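Local atomic coordinates of cellobiose 2-epimerase (Caldibacillus thermoamylovorans, PDB entry 5ZHB), a protein that catalyses the epimerization at C2 of the reducing-end glucose of cellobiose, converting it to 4-O-beta-D-glucosyl-D-mannose. Residues A[257-262]-A[268-273]; A[181-186]-A[214-219]; A[21-26]-A[39-44]; A[56-61]-A[372-377]. One frame throughout, in Å; residues are numbered along the deposited sequence.

Contact 1. Residues A[257-262]-A[268-273]; sequences DALKVT and KYTQMV
Leu259 carries this contact: its forked end straddles the CB of Tyr269, with CD1 and CD2 each 3.9 Å from that atom. CG of Leu259 is anti to the carbonyl carbon (chi1 -66°), and chi2 of 178° carries CD1 out anti to CA, toward the facing helix. CD1 also lies over the backbone, 3.9 Å from Thr270 N, and meets CG2 of Val273 at 4.2 Å. CD2 branches off to the root of the Tyr269 ring, coming within 4.0 Å of CD2 of Tyr269. The two side chains cross at about a right angle, and the phenol runs on away from the contact to Asp214, to which its OH is probably hydrogen-bonded. The segments of helices 245-262 and 267-283 run at 145° to each other, their axes 10.9 Å apart: an antiparallel helical hairpin closed by a short loop. Ile213 of helix 203-220 touches both Leu259 and Tyr269. Cutting the leucine back to an alanine would probably open a gap between the helices, leaving Tyr269 CB and Val273 CG2 without this apolar neighbour. Across these two segments cohesion is thus dispersive, and the polar end of the tyrosine turns to a third helix.

Contact 2. Residues A[181-186]-A[214-219]; sequences ITMNTH and DLFYEK
Phe216 reaches with the far end of its ring to helix 183-199, where Met183 and His186 receive it. The apolar contacts come first. CE1 of Phe216 meets CG of Met183 at 4.0 Å, the two side chains crossing at about a right angle, and CE2 lies 4.0 Å from CB of His186. Met183 brings CG to that meeting by holding it anti to the backbone N (chi1 173°). Leu215 adds its CD1, 4.3 Å from CD2 of His186. Against the backbone, the ring arrives edge-on: CE2 is 3.9 Å from the carbonyl carbon of His186, whose O lies in the ring plane.

The polar bonds of 181-186 stay within it or go to other parts of the fold. Thr182 is the N-cap of helix 183-199, its OG1 accepting from Thr185 N at 3.1 Å. His186 ND1 donates to Thr182 O at 2.6 Å, nearly straight (164°) and close to the imidazole plane, while NE2 is bonded to Tyr156 N. Trp236 packs edge-to-face with this imidazole.

A serine in place of Phe216 would probably leave Met183 CG and His186 CB without their aromatic neighbour and open a gap between helices 183-199 and 203-220. The chemistry divides the work: polar bonds fix the start of helix 183-199 and the rotation of His186, and apolar packing joins that start to the next helix.

Contact 3. Residues A[21-26]-A[39-44]; sequences AKLKDD and LHVHKD
Leu23 and Val41 make the apolar part of this contact, CD2 of Leu23 meeting CG1 of Val41 at 4.3 Å. In Leu23 CD1 continues the chain (chi2 -176°) and CD2, the other branch, turns to Val41, where CG1 is the branch anti to the backbone N (chi1 177°). The join is light, a single apolar touch in a contact that buries 84 Å² in all. Val41 lies at the surface, Leu23 in the interior.

The polar part is mediated by water. Asp25 OD2 and Lys43 O are 4.4 Å apart, and water 1 sits between them, 2.7 Å from Asp25 OD2 and 2.8 Å from Lys43 O. It has more acceptors around it than protons to give, so the two bonds probably do not both hold all the time. Asp25 is further anchored by a salt bridge from OD2 to Lys47 and by a hydrogen bond between OD1 and Asn28 N. These partners on both oxygens are likely to restrain the carboxylate from turning.

A backbone bond shapes the first segment: Lys24 N bonds to Ala21 O at 3.1 Å, closing a type I turn just where helix 2-21 ends.

Tyr32 touches Asp25, Val41 and Lys43, and its backbone is bonded to that of Leu23. The short, weakly bonded strand 41-42 pairs antiparallel with strand 34-35, whose Val35 touches Leu23, and on another flank Lys24 rests against Gln74 and His77 of helix 69-86.

Contact 4. Residues A[56-61]-A[372-377]; sequences LWAFSA and KCPYHN
Ala58 and Pro374 form the tight part of the contact: CB of Ala58 is 3.8 Å from CG of the proline ring and 4.0 Å from Pro374 O. The small methyl lets the backbones come close, with the CA atoms of Ala58 and Tyr375 just 5.2 Å apart. Trp20 of helix 2-21 also touches Pro374.

Looser is the meeting of the aromatic side chains. Trp57 has CG anti to the backbone N (chi1 -179°), which swings the indole alongside the start of helix 375-387. CD1 of Tyr375 stands 4.2 Å above one indole face, out toward the rim, and Trp57 CE3 lies at the edge of the phenol ring, near its plane. Ala61 CB lies against the opposite indole face, 3.6 Å from its plane. Helices 49-66 and 375-387 come from early and late in the sequence, and their meeting is consistent with closure of the (alpha/alpha)6 barrel known for the N-acylglucosamine 2-epimerase family.

The loose side does not open to solvent but is filled by other helices. Tyr119 stacks on Trp57, and Phe116 meets the Tyr375 ring edge-to-face. At its far end Tyr375 OH hydrogen-bonds Glu191. On the side turned from helix 49-66, CE2 of Tyr375 sits 3.3 Å above the imidazole of His376, over its centre; Trp307 stacks with that imidazole and Glu311 bonds its ND1.

In the fold
From the N terminus, contact 3 comes first: it closes a twelve-residue excursion after helix 2-21 that includes strand 34-35. Helix 49-66 then opens contact 4, whose partner arrives 310 residues later, joining an early helix to the last one. Contacts 2 and 1 are nested in that long loop, one after the other, and none of the four cross. Contact 2 closes a mostly helical loop of 27 residues between helices 183-199 and 203-220; contact 1 closes the five-residue link of the hairpin 245-262 and 267-283. They touch where Tyr269 packs on Tyr217, which brings helix 267-283 against 203-220. Contact 3 lies across the chain's centre from both, and Ala21 reaches Phe59 of contact 4.

Contact 1. Residues A[257-262]-A[268-273]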
loop_
_atom_site.group_PDB
_atom_site.type_symbol
_atom_site.label_atom_id
_atom_site.label_comp_id
_atom_site.label_asym_id
_atom_site.label_seq_id
_atom_site.Cartn_x
_atom_site.Cartn_y
_atom_site.Cartn_z
ATOM N N ASP A 257 3.923 5.333 12.152
ATOM C CA ASP A 257 4.238 6.554 11.445
ATOM C C ASP A 257 3.178 7.611 11.701
ATOM O O ASP A 257 3.518 8.789 11.796
ATOM C CB ASP A 257 4.379 6.361 9.945
ATOM C CG ASP A 257 5.792 6.125 9.462
ATOM O OD1 ASP A 257 6.674 5.846 10.300
ATOM O OD2 ASP A 257 5.994 6.281 8.259
ATOM N N ALA A 258 1.912 7.201 11.813
ATOM C CA ALA A 258 0.837 8.163 12.052
ATOM C C ALA A 258 0.999 8.780 13.455
ATOM O O ALA A 258 0.912 10.003 13.634
ATOM C CB ALA A 258 -0.507 7.485 11.893
ATOM N N LEU A 259 1.314 7.918 14.427
ATOM C CA LEU A 259 1.681 8.357 15.769
ATOM C C LEU A 259 2.824 9.368 15.753
ATOM O O LEU A 259 2.716 10.410 16.404
ATOM C CB LEU A 259 1.990 7.143 16.637
ATOM C CG LEU A 259 0.816 6.217 16.932
ATOM C CD1 LEU A 259 1.307 5.030 17.764
ATOM C CD2 LEU A 259 -0.338 6.934 17.595
ATOM N N LYS A 260 3.918 9.064 15.045
ATOM C CA LYS A 260 5.101 9.907 15.043
ATOM C C LYS A 260 4.832 11.267 14.396
ATOM O O LYS A 260 5.281 12.303 14.913
ATOM C CB LYS A 260 6.281 9.251 14.314
ATOM C CG LYS A 260 6.849 7.980 14.931
ATOM C CD LYS A 260 7.586 7.077 13.944
ATOM C CE LYS A 260 7.898 5.764 14.558
ATOM N NZ LYS A 260 8.491 4.753 13.675
ATOM N N VAL A 261 4.141 11.278 13.244
ATOM C CA VAL A 261 3.893 12.506 12.491
ATOM C C VAL A 261 2.983 13.451 13.276
ATOM O O VAL A 261 3.098 14.669 13.171
ATOM C CB VAL A 261 3.312 12.131 11.110
ATOM C CG1 VAL A 261 2.622 13.280 10.402
ATOM C CG2 VAL A 261 4.359 11.502 10.201
ATOM N N THR A 262 2.071 12.912 14.082
ATOM C CA THR A 262 1.152 13.761 14.816
ATOM C C THR A 262 1.527 13.941 16.304
ATOM O O THR A 262 0.779 14.595 17.026
ATOM C CB THR A 262 -0.260 13.214 14.690
ATOM O OG1 THR A 262 -0.364 11.945 15.334
ATOM C CG2 THR A 262 -0.712 13.141 13.244
ATOM N N LYS A 268 -1.553 3.169 24.796
ATOM C CA LYS A 268 -2.214 1.972 24.305
ATOM C C LYS A 268 -1.944 1.752 22.797
ATOM O O LYS A 268 -1.943 0.621 22.322
ATOM C CB LYS A 268 -3.688 1.976 24.707
ATOM C CG LYS A 268 -4.567 3.126 24.272
ATOM C CD LYS A 268 -5.803 3.216 25.169
ATOM C CE LYS A 268 -6.972 3.949 24.590
ATOM N NZ LYS A 268 -6.772 5.397 24.603
ATOM N N TYR A 269 -1.707 2.831 22.065
ATOM C CA TYR A 269 -1.504 2.798 20.624
ATOM C C TYR A 269 -0.089 2.300 20.338
ATOM O O TYR A 269 0.088 1.382 19.530
ATOM C CB TYR A 269 -1.718 4.188 20.014
ATOM C CG TYR A 269 -3.115 4.771 20.196
ATOM C CD1 TYR A 269 -4.222 3.949 20.343
ATOM C CD2 TYR A 269 -3.328 6.143 20.180
ATOM C CE1 TYR A 269 -5.496 4.470 20.496
ATOM C CE2 TYR A 269 -4.598 6.684 20.336
ATOM C CZ TYR A 269 -5.680 5.838 20.503
ATOM O OH TYR A 269 -6.953 6.292 20.663
ATOM N N THR A 270 0.898 2.901 21.027
ATOM C CA THR A 270 2.268 2.392 21.017
ATOM C C THR A 270 2.305 0.900 21.349
ATOM O O THR A 270 2.928 0.101 20.642
ATOM C CB THR A 270 3.124 3.257 21.947
ATOM O OG1 THR A 270 3.348 4.461 21.222
ATOM C CG2 THR A 270 4.496 2.668 22.214
ATOM N N GLN A 271 1.608 0.487 22.414
ATOM C CA GLN A 271 1.606 -0.916 22.790
ATOM C C GLN A 271 0.941 -1.770 21.706
ATOM O O GLN A 271 1.338 -2.903 21.471
ATOM C CB GLN A 271 0.892 -1.178 24.118
ATOM C CG GLN A 271 1.241 -2.544 24.699
ATOM C CD GLN A 271 2.726 -2.637 24.966
ATOM O OE1 GLN A 271 3.298 -1.756 25.617
ATOM N NE2 GLN A 271 3.370 -3.660 24.424
ATOM N N MET A 272 -0.104 -1.241 21.052
ATOM C CA MET A 272 -0.720 -1.958 19.947
ATOM C C MET A 272 0.322 -2.204 18.844
ATOM O O MET A 272 0.431 -3.316 18.370
ATOM C CB MET A 272 -1.958 -1.232 19.392
ATOM C CG MET A 272 -2.506 -1.850 18.107
ATOM S SD MET A 272 -3.963 -0.952 17.526
ATOM C CE MET A 272 -3.278 0.676 17.243
ATOM N N VAL A 273 1.066 -1.182 18.443
ATOM C CA VAL A 273 2.066 -1.317 17.396
ATOM C C VAL A 273 3.011 -2.478 17.716
ATOM O O VAL A 273 3.307 -3.319 16.863
ATOM C CB VAL A 273 2.771 0.043 17.240
ATOM C CG1 VAL A 273 4.089 -0.049 16.457
ATOM C CG2 VAL A 273 1.835 1.052 16.576
#

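Contact 2. Residues A[181-186]-A[214-219]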
loop_
_atom_site.group_PDB
_atom_site.type_symbol
_atom_site.label_atom_id
_atom_site.label_comp_id
_atom_site.label_asym_id
_atom_site.label_seq_id
_atom_site.Cartn_x
_atom_site.Cartn_y
_atom_site.Cartn_z
ATOM N N ILE A 181 -17.873 -2.274 5.914
ATOM C CA ILE A 181 -16.722 -1.526 6.390
ATOM C C ILE A 181 -15.527 -2.459 6.212
ATOM O O ILE A 181 -15.658 -3.659 6.428
ATOM C CB ILE A 181 -16.877 -1.066 7.856
ATOM C CG1 ILE A 181 -17.947 0.027 8.036
ATOM C CG2 ILE A 181 -15.524 -0.604 8.409
ATOM C CD1 ILE A 181 -18.291 0.344 9.488
ATOM N N THR A 182 -14.397 -1.912 5.736
ATOM C CA THR A 182 -13.173 -2.700 5.602
ATOM C C THR A 182 -12.004 -2.022 6.318
ATOM O O THR A 182 -11.804 -0.806 6.292
ATOM C CB THR A 182 -12.818 -3.041 4.146
ATOM O OG1 THR A 182 -12.246 -1.912 3.475
ATOM C CG2 THR A 182 -14.002 -3.630 3.400
ATOM N N MET A 183 -11.184 -2.893 6.921
ATOM C CA MET A 183 -9.893 -2.551 7.484
ATOM C C MET A 183 -9.015 -1.981 6.381
ATOM O O MET A 183 -8.349 -0.953 6.576
ATOM C CB MET A 183 -9.290 -3.810 8.139
ATOM C CG MET A 183 -7.865 -3.686 8.639
ATOM S SD MET A 183 -6.623 -3.937 7.344
ATOM C CE MET A 183 -6.814 -5.687 7.050
ATOM N N ASN A 184 -9.057 -2.620 5.214
ATOM C CA ASN A 184 -8.135 -2.228 4.145
ATOM C C ASN A 184 -8.312 -0.758 3.780
ATOM O O ASN A 184 -7.327 -0.029 3.647
ATOM C CB ASN A 184 -8.262 -3.141 2.934
ATOM C CG ASN A 184 -7.161 -2.883 1.931
ATOM O OD1 ASN A 184 -5.989 -3.134 2.220
ATOM N ND2 ASN A 184 -7.528 -2.318 0.787
ATOM N N THR A 185 -9.570 -0.315 3.562
ATOM C CA THR A 185 -9.817 1.075 3.174
ATOM C C THR A 185 -9.362 2.034 4.270
ATOM O O THR A 185 -8.699 3.017 3.988
ATOM C CB THR A 185 -11.296 1.283 2.831
ATOM O OG1 THR A 185 -11.570 0.496 1.678
ATOM C CG2 THR A 185 -11.609 2.734 2.511
ATOM N N HIS A 186 -9.665 1.705 5.541
ATOM C CA HIS A 186 -9.262 2.526 6.670
ATOM C C HIS A 186 -7.740 2.633 6.760
ATOM O O HIS A 186 -7.204 3.705 7.062
ATOM C CB HIS A 186 -9.947 1.981 7.936
ATOM C CG HIS A 186 -11.406 2.338 7.939
ATOM N ND1 HIS A 186 -12.350 1.601 7.256
ATOM C CD2 HIS A 186 -12.072 3.385 8.511
ATOM C CE1 HIS A 186 -13.548 2.187 7.408
ATOM N NE2 HIS A 186 -13.410 3.273 8.168
ATOM N N ASP A 214 -7.874 5.552 16.614
ATOM C CA ASP A 214 -8.766 5.047 17.651
ATOM C C ASP A 214 -9.694 3.965 17.106
ATOM O O ASP A 214 -9.906 2.940 17.763
ATOM C CB ASP A 214 -9.444 6.211 18.350
ATOM C CG ASP A 214 -9.965 5.819 19.720
ATOM O OD1 ASP A 214 -9.123 5.459 20.578
ATOM O OD2 ASP A 214 -11.189 5.726 19.851
ATOM N N LEU A 215 -10.183 4.144 15.858
ATOM C CA LEU A 215 -10.931 3.090 15.201
ATOM C C LEU A 215 -10.082 1.820 15.081
ATOM O O LEU A 215 -10.575 0.714 15.299
ATOM C CB LEU A 215 -11.413 3.565 13.829
ATOM C CG LEU A 215 -12.549 4.596 13.782
ATOM C CD1 LEU A 215 -12.701 5.132 12.378
ATOM C CD2 LEU A 215 -13.829 3.967 14.223
ATOM N N PHE A 216 -8.819 1.960 14.681
ATOM C CA PHE A 216 -7.951 0.789 14.632
ATOM C C PHE A 216 -7.863 0.140 16.013
ATOM O O PHE A 216 -8.046 -1.076 16.130
ATOM C CB PHE A 216 -6.549 1.089 14.100
ATOM C CG PHE A 216 -6.493 0.850 12.596
ATOM C CD1 PHE A 216 -6.328 -0.438 12.093
ATOM C CD2 PHE A 216 -6.723 1.893 11.714
ATOM C CE1 PHE A 216 -6.327 -0.665 10.726
ATOM C CE2 PHE A 216 -6.715 1.664 10.346
ATOM C CZ PHE A 216 -6.535 0.389 9.857
ATOM N N TYR A 217 -7.607 0.961 17.021
ATOM C CA TYR A 217 -7.380 0.448 18.376
ATOM C C TYR A 217 -8.640 -0.240 18.921
ATOM O O TYR A 217 -8.575 -1.411 19.305
ATOM C CB TYR A 217 -6.885 1.537 19.324
ATOM C CG TYR A 217 -6.698 0.948 20.718
ATOM C CD1 TYR A 217 -5.573 0.182 21.030
ATOM C CD2 TYR A 217 -7.674 1.104 21.700
ATOM C CE1 TYR A 217 -5.418 -0.402 22.280
ATOM C CE2 TYR A 217 -7.521 0.537 22.955
ATOM C CZ TYR A 217 -6.392 -0.205 23.247
ATOM O OH TYR A 217 -6.239 -0.752 24.478
ATOM N N GLU A 218 -9.787 0.455 18.861
ATOM C CA GLU A 218 -11.053 -0.001 19.433
ATOM C C GLU A 218 -11.807 -1.020 18.586
ATOM O O GLU A 218 -12.359 -1.975 19.130
ATOM C CB GLU A 218 -12.055 1.141 19.594
ATOM C CG GLU A 218 -11.738 2.110 20.723
ATOM C CD GLU A 218 -12.955 2.949 21.106
ATOM O OE1 GLU A 218 -14.084 2.781 20.542
ATOM O OE2 GLU A 218 -12.726 3.813 21.977
ATOM N N LYS A 219 -11.884 -0.809 17.261
ATOM C CA LYS A 219 -12.730 -1.651 16.421
ATOM C C LYS A 219 -11.947 -2.746 15.680
ATOM O O LYS A 219 -12.397 -3.881 15.602
ATOM C CB LYS A 219 -13.458 -0.710 15.453
ATOM C CG LYS A 219 -14.159 0.518 16.065
ATOM C CD LYS A 219 -15.283 0.131 17.025
ATOM C CE LYS A 219 -15.957 1.323 17.667
ATOM N NZ LYS A 219 -17.181 0.868 18.333
#

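Contact 3. Residues A[21-26]-A[39-44]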
loop_
_atom_site.group_PDB
_atom_site.type_symbol
_atom_site.label_atom_id
_atom_site.label_comp_id
_atom_site.label_asym_id
_atom_site.label_seq_id
_atom_site.Cartn_x
_atom_site.Cartn_y
_atom_site.Cartn_z
ATOM N N ALA A 21 10.979 1.652 -15.148
ATOM C CA ALA A 21 11.321 2.647 -16.163
ATOM C C ALA A 21 11.164 2.114 -17.589
ATOM O O ALA A 21 10.770 2.878 -18.466
ATOM C CB ALA A 21 12.724 3.165 -15.939
ATOM N N LYS A 22 11.407 0.810 -17.816
ATOM C CA LYS A 22 11.235 0.201 -19.123
ATOM C C LYS A 22 9.750 0.093 -19.503
ATOM O O LYS A 22 9.430 -0.321 -20.619
ATOM C CB LYS A 22 11.918 -1.176 -19.179
ATOM C CG LYS A 22 13.447 -1.184 -19.316
ATOM C CD LYS A 22 14.132 -2.557 -19.292
ATOM C CE LYS A 22 14.523 -3.043 -17.903
ATOM N NZ LYS A 22 14.322 -4.477 -17.611
ATOM N N LEU A 23 8.823 0.407 -18.584
ATOM C CA LEU A 23 7.402 0.373 -18.923
ATOM C C LEU A 23 6.862 1.775 -19.231
ATOM O O LEU A 23 5.641 1.959 -19.339
ATOM C CB LEU A 23 6.618 -0.277 -17.773
ATOM C CG LEU A 23 6.991 -1.715 -17.403
ATOM C CD1 LEU A 23 6.027 -2.212 -16.321
ATOM C CD2 LEU A 23 7.007 -2.684 -18.620
ATOM N N LYS A 24 7.736 2.793 -19.264
ATOM C CA LYS A 24 7.309 4.162 -19.531
ATOM C C LYS A 24 6.671 4.203 -20.921
ATOM O O LYS A 24 7.249 3.686 -21.876
ATOM C CB LYS A 24 8.488 5.141 -19.437
ATOM C CG LYS A 24 8.135 6.596 -19.501
ATOM C CD LYS A 24 9.228 7.482 -18.943
ATOM C CE LYS A 24 9.027 8.922 -19.222
ATOM N NZ LYS A 24 9.274 9.232 -20.635
ATOM N N ASP A 25 5.451 4.747 -20.979
ATOM C CA ASP A 25 4.639 4.772 -22.179
ATOM C C ASP A 25 4.591 6.218 -22.665
ATOM O O ASP A 25 3.775 7.017 -22.182
ATOM C CB ASP A 25 3.251 4.201 -21.929
ATOM C CG ASP A 25 2.364 4.151 -23.170
ATOM O OD1 ASP A 25 2.795 4.712 -24.216
ATOM O OD2 ASP A 25 1.294 3.511 -23.104
ATOM N N ASP A 26 5.508 6.544 -23.592
ATOM C CA ASP A 26 5.678 7.909 -24.074
ATOM C C ASP A 26 4.536 8.306 -24.995
ATOM O O ASP A 26 4.063 9.431 -24.927
ATOM C CB ASP A 26 7.034 8.108 -24.732
ATOM C CG ASP A 26 8.209 7.936 -23.785
ATOM O OD1 ASP A 26 8.215 8.617 -22.740
ATOM O OD2 ASP A 26 9.073 7.084 -24.072
ATOM N N LEU A 39 6.601 -12.517 -19.214
ATOM C CA LEU A 39 7.355 -11.309 -19.537
ATOM C C LEU A 39 6.944 -10.681 -20.871
ATOM O O LEU A 39 7.610 -9.730 -21.298
ATOM C CB LEU A 39 8.870 -11.500 -19.441
ATOM C CG LEU A 39 9.383 -12.075 -18.120
ATOM C CD1 LEU A 39 10.895 -12.208 -18.197
ATOM C CD2 LEU A 39 8.949 -11.216 -16.904
ATOM N N HIS A 40 5.818 -11.098 -21.477
ATOM C CA HIS A 40 5.196 -10.259 -22.511
ATOM C C HIS A 40 4.626 -8.960 -21.928
ATOM O O HIS A 40 3.894 -8.970 -20.935
ATOM C CB HIS A 40 4.087 -10.973 -23.276
ATOM C CG HIS A 40 4.607 -12.076 -24.121
ATOM N ND1 HIS A 40 4.362 -13.407 -23.871
ATOM C CD2 HIS A 40 5.361 -12.026 -25.243
ATOM C CE1 HIS A 40 4.982 -14.123 -24.792
ATOM N NE2 HIS A 40 5.587 -13.313 -25.620
ATOM N N VAL A 41 4.962 -7.834 -22.570
ATOM C CA VAL A 41 4.445 -6.528 -22.221
ATOM C C VAL A 41 3.227 -6.236 -23.095
ATOM O O VAL A 41 3.352 -6.206 -24.324
ATOM C CB VAL A 41 5.520 -5.456 -22.430
ATOM C CG1 VAL A 41 4.966 -4.077 -22.132
ATOM C CG2 VAL A 41 6.812 -5.725 -21.672
ATOM N N HIS A 42 2.051 -6.070 -22.473
ATOM C CA HIS A 42 0.818 -5.761 -23.196
ATOM C C HIS A 42 0.612 -4.248 -23.220
ATOM O O HIS A 42 0.077 -3.660 -22.268
ATOM C CB HIS A 42 -0.383 -6.464 -22.564
ATOM C CG HIS A 42 -0.262 -7.936 -22.539
ATOM N ND1 HIS A 42 -1.009 -8.740 -23.365
ATOM C CD2 HIS A 42 0.549 -8.756 -21.855
ATOM C CE1 HIS A 42 -0.669 -10.010 -23.166
ATOM N NE2 HIS A 42 0.267 -10.045 -22.238
ATOM N N LYS A 43 1.047 -3.608 -24.316
ATOM C CA LYS A 43 1.079 -2.153 -24.388
ATOM C C LYS A 43 -0.315 -1.541 -24.459
ATOM O O LYS A 43 -0.480 -0.348 -24.141
ATOM C CB LYS A 43 1.960 -1.638 -25.531
ATOM C CG LYS A 43 3.427 -1.978 -25.368
ATOM C CD LYS A 43 4.293 -1.493 -26.521
ATOM C CE LYS A 43 5.734 -1.876 -26.337
ATOM N NZ LYS A 43 6.476 -1.478 -27.533
ATOM N N ASP A 44 -1.293 -2.365 -24.843
ATOM C CA ASP A 44 -2.676 -1.940 -24.980
ATOM C C ASP A 44 -3.516 -2.357 -23.762
ATOM O O ASP A 44 -4.734 -2.256 -23.799
ATOM C CB ASP A 44 -3.292 -2.521 -26.248
ATOM C CG ASP A 44 -3.326 -4.046 -26.312
ATOM O OD1 ASP A 44 -2.617 -4.699 -25.510
ATOM O OD2 ASP A 44 -4.073 -4.590 -27.140
HETATM O O HOH W 1 0.372 2.062 -25.196
#

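Contact 4. Residues A[56-61]-A[372-377]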
loop_
_atom_site.group_PDB
_atom_site.type_symbol
_atom_site.label_atom_id
_atom_site.label_comp_id
_atom_site.label_asym_id
_atom_site.label_seq_id
_atom_site.Cartn_x
_atom_site.Cartn_y
_atom_site.Cartn_z
ATOM N N LEU A 56 3.493 6.852 -9.178
ATOM C CA LEU A 56 3.860 8.216 -8.852
ATOM C C LEU A 56 4.517 8.271 -7.476
ATOM O O LEU A 56 5.523 8.964 -7.264
ATOM C CB LEU A 56 2.630 9.106 -8.928
ATOM C CG LEU A 56 2.784 10.520 -8.354
ATOM C CD1 LEU A 56 3.935 11.297 -8.988
ATOM C CD2 LEU A 56 1.485 11.247 -8.557
ATOM N N TRP A 57 3.926 7.546 -6.519
ATOM C CA TRP A 57 4.467 7.546 -5.162
ATOM C C TRP A 57 5.900 7.006 -5.158
ATOM O O TRP A 57 6.792 7.628 -4.563
ATOM C CB TRP A 57 3.537 6.792 -4.185
ATOM C CG TRP A 57 4.109 6.836 -2.798
ATOM C CD1 TRP A 57 3.834 7.754 -1.827
ATOM C CD2 TRP A 57 5.213 6.042 -2.313
ATOM N NE1 TRP A 57 4.648 7.543 -0.748
ATOM C CE2 TRP A 57 5.507 6.511 -1.016
ATOM C CE3 TRP A 57 5.943 4.982 -2.831
ATOM C CZ2 TRP A 57 6.531 5.962 -0.249
ATOM C CZ3 TRP A 57 6.936 4.413 -2.061
ATOM C CH2 TRP A 57 7.236 4.918 -0.796
ATOM N N ALA A 58 6.119 5.845 -5.800
ATOM C CA ALA A 58 7.398 5.148 -5.791
ATOM C C ALA A 58 8.499 6.008 -6.420
ATOM O O ALA A 58 9.566 6.151 -5.826
ATOM C CB ALA A 58 7.304 3.794 -6.469
ATOM N N PHE A 59 8.241 6.607 -7.583
ATOM C CA PHE A 59 9.257 7.444 -8.207
ATOM C C PHE A 59 9.512 8.727 -7.417
ATOM O O PHE A 59 10.669 9.164 -7.353
ATOM C CB PHE A 59 8.873 7.757 -9.647
ATOM C CG PHE A 59 9.152 6.594 -10.568
ATOM C CD1 PHE A 59 10.425 6.057 -10.657
ATOM C CD2 PHE A 59 8.123 5.984 -11.274
ATOM C CE1 PHE A 59 10.674 4.977 -11.489
ATOM C CE2 PHE A 59 8.386 4.908 -12.103
ATOM C CZ PHE A 59 9.655 4.409 -12.204
ATOM N N SER A 60 8.471 9.339 -6.855
ATOM C CA SER A 60 8.636 10.556 -6.070
ATOM C C SER A 60 9.480 10.291 -4.829
ATOM O O SER A 60 10.431 11.021 -4.564
ATOM C CB SER A 60 7.320 11.154 -5.654
ATOM O OG SER A 60 6.527 11.531 -6.773
ATOM N N ALA A 61 9.134 9.218 -4.093
ATOM C CA ALA A 61 9.869 8.836 -2.896
ATOM C C ALA A 61 11.306 8.450 -3.247
ATOM O O ALA A 61 12.195 8.767 -2.471
ATOM C CB ALA A 61 9.193 7.688 -2.169
ATOM N N LYS A 372 -0.231 -5.066 -9.132
ATOM C CA LYS A 372 1.160 -5.308 -8.791
ATOM C C LYS A 372 2.017 -4.238 -9.442
ATOM O O LYS A 372 2.055 -4.136 -10.680
ATOM C CB LYS A 372 1.646 -6.703 -9.168
ATOM C CG LYS A 372 3.105 -6.956 -8.682
ATOM C CD LYS A 372 3.548 -8.406 -8.804
ATOM C CE LYS A 372 4.999 -8.640 -8.493
ATOM N NZ LYS A 372 5.883 -7.804 -9.281
ATOM N N CYS A 373 2.648 -3.437 -8.575
ATOM C CA CYS A 373 3.374 -2.272 -9.030
ATOM C C CYS A 373 4.568 -2.095 -8.095
ATOM O O CYS A 373 4.971 -3.052 -7.438
ATOM C CB CYS A 373 2.406 -1.122 -9.253
ATOM S SG CYS A 373 1.541 -0.688 -7.723
ATOM N N PRO A 374 5.318 -0.976 -8.183
ATOM C CA PRO A 374 6.558 -0.859 -7.416
ATOM C C PRO A 374 6.454 -0.256 -6.021
ATOM O O PRO A 374 7.477 -0.012 -5.406
ATOM C CB PRO A 374 7.347 0.085 -8.343
ATOM C CG PRO A 374 6.312 1.054 -8.843
ATOM C CD PRO A 374 5.086 0.184 -9.052
ATOM N N TYR A 375 5.237 0.027 -5.536
ATOM C CA TYR A 375 5.079 0.750 -4.280
ATOM C C TYR A 375 5.590 -0.072 -3.094
ATOM O O TYR A 375 6.429 0.433 -2.336
ATOM C CB TYR A 375 3.634 1.249 -4.163
ATOM C CG TYR A 375 2.902 1.129 -2.833
ATOM C CD1 TYR A 375 3.054 2.073 -1.827
ATOM C CD2 TYR A 375 1.972 0.111 -2.622
ATOM C CE1 TYR A 375 2.325 2.013 -0.640
ATOM C CE2 TYR A 375 1.230 0.040 -1.445
ATOM C CZ TYR A 375 1.426 0.977 -0.437
ATOM O OH TYR A 375 0.677 0.937 0.722
ATOM N N HIS A 376 5.105 -1.308 -2.928
ATOM C CA HIS A 376 5.447 -2.071 -1.723
ATOM C C HIS A 376 6.958 -2.337 -1.639
ATOM O O HIS A 376 7.592 -2.101 -0.598
ATOM C CB HIS A 376 4.659 -3.368 -1.656
ATOM C CG HIS A 376 3.230 -3.297 -1.195
ATOM N ND1 HIS A 376 2.870 -2.940 0.094
ATOM C CD2 HIS A 376 2.080 -3.497 -1.872
ATOM C CE1 HIS A 376 1.534 -2.931 0.183
ATOM N NE2 HIS A 376 1.031 -3.304 -0.990
ATOM N N ASN A 377 7.516 -2.887 -2.711
ATOM C CA ASN A 377 8.915 -3.293 -2.701
ATOM C C ASN A 377 9.871 -2.088 -2.744
ATOM O O ASN A 377 10.900 -2.113 -2.045
ATOM C CB ASN A 377 9.191 -4.413 -3.703
ATOM C CG ASN A 377 8.929 -4.066 -5.151
ATOM O OD1 ASN A 377 8.260 -3.072 -5.440
ATOM N ND2 ASN A 377 9.405 -4.920 -6.055
#